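Local coordinates for acyl-CoA dehydrogenase domain protein Tcur3483 (Thermomonospora curvata, PDB 6WY9), which binds FAD and, as a member of the acyl-CoA dehydrogenase family, probably oxidises CH-CH groups of its substrates, at residues Val141-Tyr146 against Asn182-Ile187. Numbering follows the deposited sequence.
Sequences VFAIGY and NTADYI. With FDA (dihydroflavine-adenine dinucleotide), chain C.
Val141 and Asp185 grip each other twice where two parallel strands of the middle domain begin to pair. The amide N of Val141 gives its hydrogen to Asp185 OD2, 3.0 Å away and nearly straight at 162°, reaching that oxygen on its anti side. In return Asp185 N donates to Val141 O at 2.9 Å, and Tyr186 N adds a weak bond to the same carbonyl. With CG set beside its own backbone N (chi1 -51°), the aspartate brings OD2 to Val141 N, and OD2 also forms a salt bridge with Arg63 of helix 62-71. Without the carboxylate, as with an alanine here, Val141 N would probably lose this acceptor and the Arg63 guanidinium its charged mate. Two residues along, Ala143 N donates to Tyr186 O at 2.9 Å, while Tyr186 CB lies over one face of the Phe142 ring, 3.9 Å from its centroid. The other sheet face carries Ala143 CB, packed against Ala184 CB and Ile187 CD1. Farther along, Ile144 O accepts a hydrogen bond from N3 of the reduced flavin (2.8 Å) and Tyr146 N donates to flavin O2 (2.8 Å). Residues 141-146 thus use backbone N and O atoms both to join the sheet and to hold the pyrimidine edge of the flavin.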
# COMPACT_ATOMS: atom_id res chain seq x y z
N VAL A 141 17.46 24.66 -29.35
CA VAL A 141 16.93 23.64 -28.46
C VAL A 141 18.05 22.65 -28.15
O VAL A 141 18.88 22.35 -29.01
CB VAL A 141 15.70 22.92 -29.07
CG1 VAL A 141 15.39 21.60 -28.31
CG2 VAL A 141 14.47 23.85 -29.04
N PHE A 142 18.08 22.18 -26.90
CA PHE A 142 19.09 21.29 -26.37
C PHE A 142 18.48 19.94 -26.07
O PHE A 142 17.30 19.84 -25.73
CB PHE A 142 19.71 21.81 -25.07
CG PHE A 142 20.91 22.73 -25.28
CD1 PHE A 142 20.73 24.05 -25.63
CD2 PHE A 142 22.22 22.26 -25.09
CE1 PHE A 142 21.83 24.90 -25.81
CE2 PHE A 142 23.32 23.11 -25.26
CZ PHE A 142 23.11 24.44 -25.63
N ALA A 143 19.30 18.90 -26.12
CA ALA A 143 18.91 17.59 -25.62
C ALA A 143 19.96 17.14 -24.60
O ALA A 143 21.12 17.54 -24.66
CB ALA A 143 18.74 16.58 -26.79
N ILE A 144 19.53 16.33 -23.61
CA ILE A 144 20.41 15.92 -22.51
C ILE A 144 21.07 14.60 -22.86
O ILE A 144 20.39 13.57 -23.02
CB ILE A 144 19.65 15.79 -21.18
CG1 ILE A 144 18.98 17.09 -20.74
CG2 ILE A 144 20.66 15.35 -20.10
CD1 ILE A 144 19.97 18.24 -20.54
N GLY A 145 22.40 14.58 -22.87
CA GLY A 145 23.13 13.37 -23.16
C GLY A 145 23.84 12.79 -21.95
O GLY A 145 25.06 12.94 -21.82
N TYR A 146 23.10 12.14 -21.04
CA TYR A 146 23.71 11.50 -19.87
C TYR A 146 23.82 9.99 -20.02
O TYR A 146 24.93 9.42 -20.04
CB TYR A 146 22.91 11.83 -18.61
CG TYR A 146 22.97 13.27 -18.17
CD1 TYR A 146 23.94 14.14 -18.64
CD2 TYR A 146 22.04 13.76 -17.26
CE1 TYR A 146 23.97 15.45 -18.23
CE2 TYR A 146 22.07 15.04 -16.85
CZ TYR A 146 23.02 15.89 -17.33
OH TYR A 146 23.00 17.18 -16.87
N ASN A 182 16.70 14.14 -32.05
CA ASN A 182 16.33 14.26 -33.46
C ASN A 182 15.85 15.66 -33.84
O ASN A 182 15.84 16.00 -35.03
CB ASN A 182 15.23 13.24 -33.81
CG ASN A 182 13.99 13.35 -32.87
OD1 ASN A 182 14.12 13.51 -31.66
ND2 ASN A 182 12.80 13.25 -33.45
N THR A 183 15.45 16.48 -32.86
CA THR A 183 14.95 17.83 -33.12
C THR A 183 15.80 18.92 -32.50
O THR A 183 15.52 20.09 -32.73
CB THR A 183 13.50 18.00 -32.61
OG1 THR A 183 13.44 17.86 -31.18
CG2 THR A 183 12.58 16.97 -33.24
N ALA A 184 16.81 18.57 -31.71
CA ALA A 184 17.66 19.54 -31.04
C ALA A 184 18.78 20.04 -31.96
O ALA A 184 19.13 19.39 -32.96
CB ALA A 184 18.27 18.93 -29.77
N ASP A 185 19.32 21.20 -31.61
CA ASP A 185 20.51 21.76 -32.25
C ASP A 185 21.80 21.43 -31.52
O ASP A 185 22.87 21.50 -32.13
CB ASP A 185 20.40 23.28 -32.35
CG ASP A 185 19.11 23.73 -32.96
OD1 ASP A 185 18.86 23.43 -34.14
OD2 ASP A 185 18.32 24.37 -32.24
N TYR A 186 21.73 21.10 -30.23
CA TYR A 186 22.92 20.81 -29.43
C TYR A 186 22.61 19.74 -28.39
O TYR A 186 21.50 19.69 -27.84
CB TYR A 186 23.44 22.03 -28.71
CG TYR A 186 23.86 23.15 -29.63
CD1 TYR A 186 25.09 23.12 -30.28
CD2 TYR A 186 23.04 24.24 -29.82
CE1 TYR A 186 25.47 24.15 -31.12
CE2 TYR A 186 23.41 25.28 -30.65
CZ TYR A 186 24.62 25.22 -31.29
OH TYR A 186 24.98 26.26 -32.11
N ILE A 187 23.61 18.91 -28.10
CA ILE A 187 23.57 17.94 -27.02
C ILE A 187 24.35 18.49 -25.84
O ILE A 187 25.49 18.96 -25.99
CB ILE A 187 24.13 16.57 -27.46
CG1 ILE A 187 23.59 16.17 -28.83
CG2 ILE A 187 23.78 15.50 -26.43
CD1 ILE A 187 22.06 15.86 -28.87
PA FDA C . 18.92 0.90 -14.60
O1A FDA C . 19.17 -0.42 -15.27
O2A FDA C . 20.11 1.70 -14.06
O5B FDA C . 18.01 0.60 -13.21
C5B FDA C . 16.84 -0.07 -13.60
C4B FDA C . 15.98 -0.23 -12.33
O4B FDA C . 16.88 -0.88 -11.32
C3B FDA C . 15.64 1.09 -11.66
O3B FDA C . 14.45 1.63 -12.12
C2B FDA C . 15.42 0.65 -10.22
O2B FDA C . 14.19 -0.13 -10.01
C1B FDA C . 16.58 -0.37 -9.98
N9A FDA C . 17.77 0.19 -9.34
C8A FDA C . 18.87 0.83 -9.94
N7A FDA C . 19.81 1.16 -9.06
C5A FDA C . 19.31 0.74 -7.84
C6A FDA C . 19.84 0.83 -6.55
N6A FDA C . 21.04 1.41 -6.31
N1A FDA C . 19.16 0.35 -5.49
C2A FDA C . 17.95 -0.21 -5.80
N3A FDA C . 17.31 -0.37 -6.99
C4A FDA C . 18.05 0.11 -8.00
N1 FDA C . 18.48 10.04 -20.21
C2 FDA C . 19.30 11.05 -20.76
O2 FDA C . 20.54 11.00 -20.61
N3 FDA C . 18.65 12.05 -21.47
C4 FDA C . 17.25 12.12 -21.66
O4 FDA C . 16.77 13.04 -22.32
C4X FDA C . 16.49 11.05 -21.07
N5 FDA C . 15.10 11.05 -21.22
C5X FDA C . 14.45 9.85 -21.10
C6 FDA C . 13.22 9.67 -21.61
C7 FDA C . 12.59 8.41 -21.49
C7M FDA C . 11.30 8.26 -22.06
C8 FDA C . 13.17 7.38 -20.85
C8M FDA C . 12.51 6.06 -20.71
C9 FDA C . 14.42 7.56 -20.28
C9A FDA C . 15.06 8.79 -20.43
N10 FDA C . 16.33 9.01 -19.86
C10 FDA C . 17.09 10.06 -20.39
C1' FDA C . 17.04 7.85 -19.24
C2' FDA C . 16.83 7.80 -17.70
O2' FDA C . 17.52 8.77 -17.09
C3' FDA C . 17.33 6.33 -17.31
O3' FDA C . 16.43 5.35 -17.79
C4' FDA C . 17.53 6.22 -15.80
O4' FDA C . 18.63 7.00 -15.48
C5' FDA C . 17.66 4.72 -15.44
O5' FDA C . 18.80 4.23 -16.07
P FDA C . 18.48 2.75 -16.70
O1P FDA C . 17.35 2.96 -17.59
O2P FDA C . 19.79 2.21 -17.24
O3P FDA C . 17.93 1.76 -15.49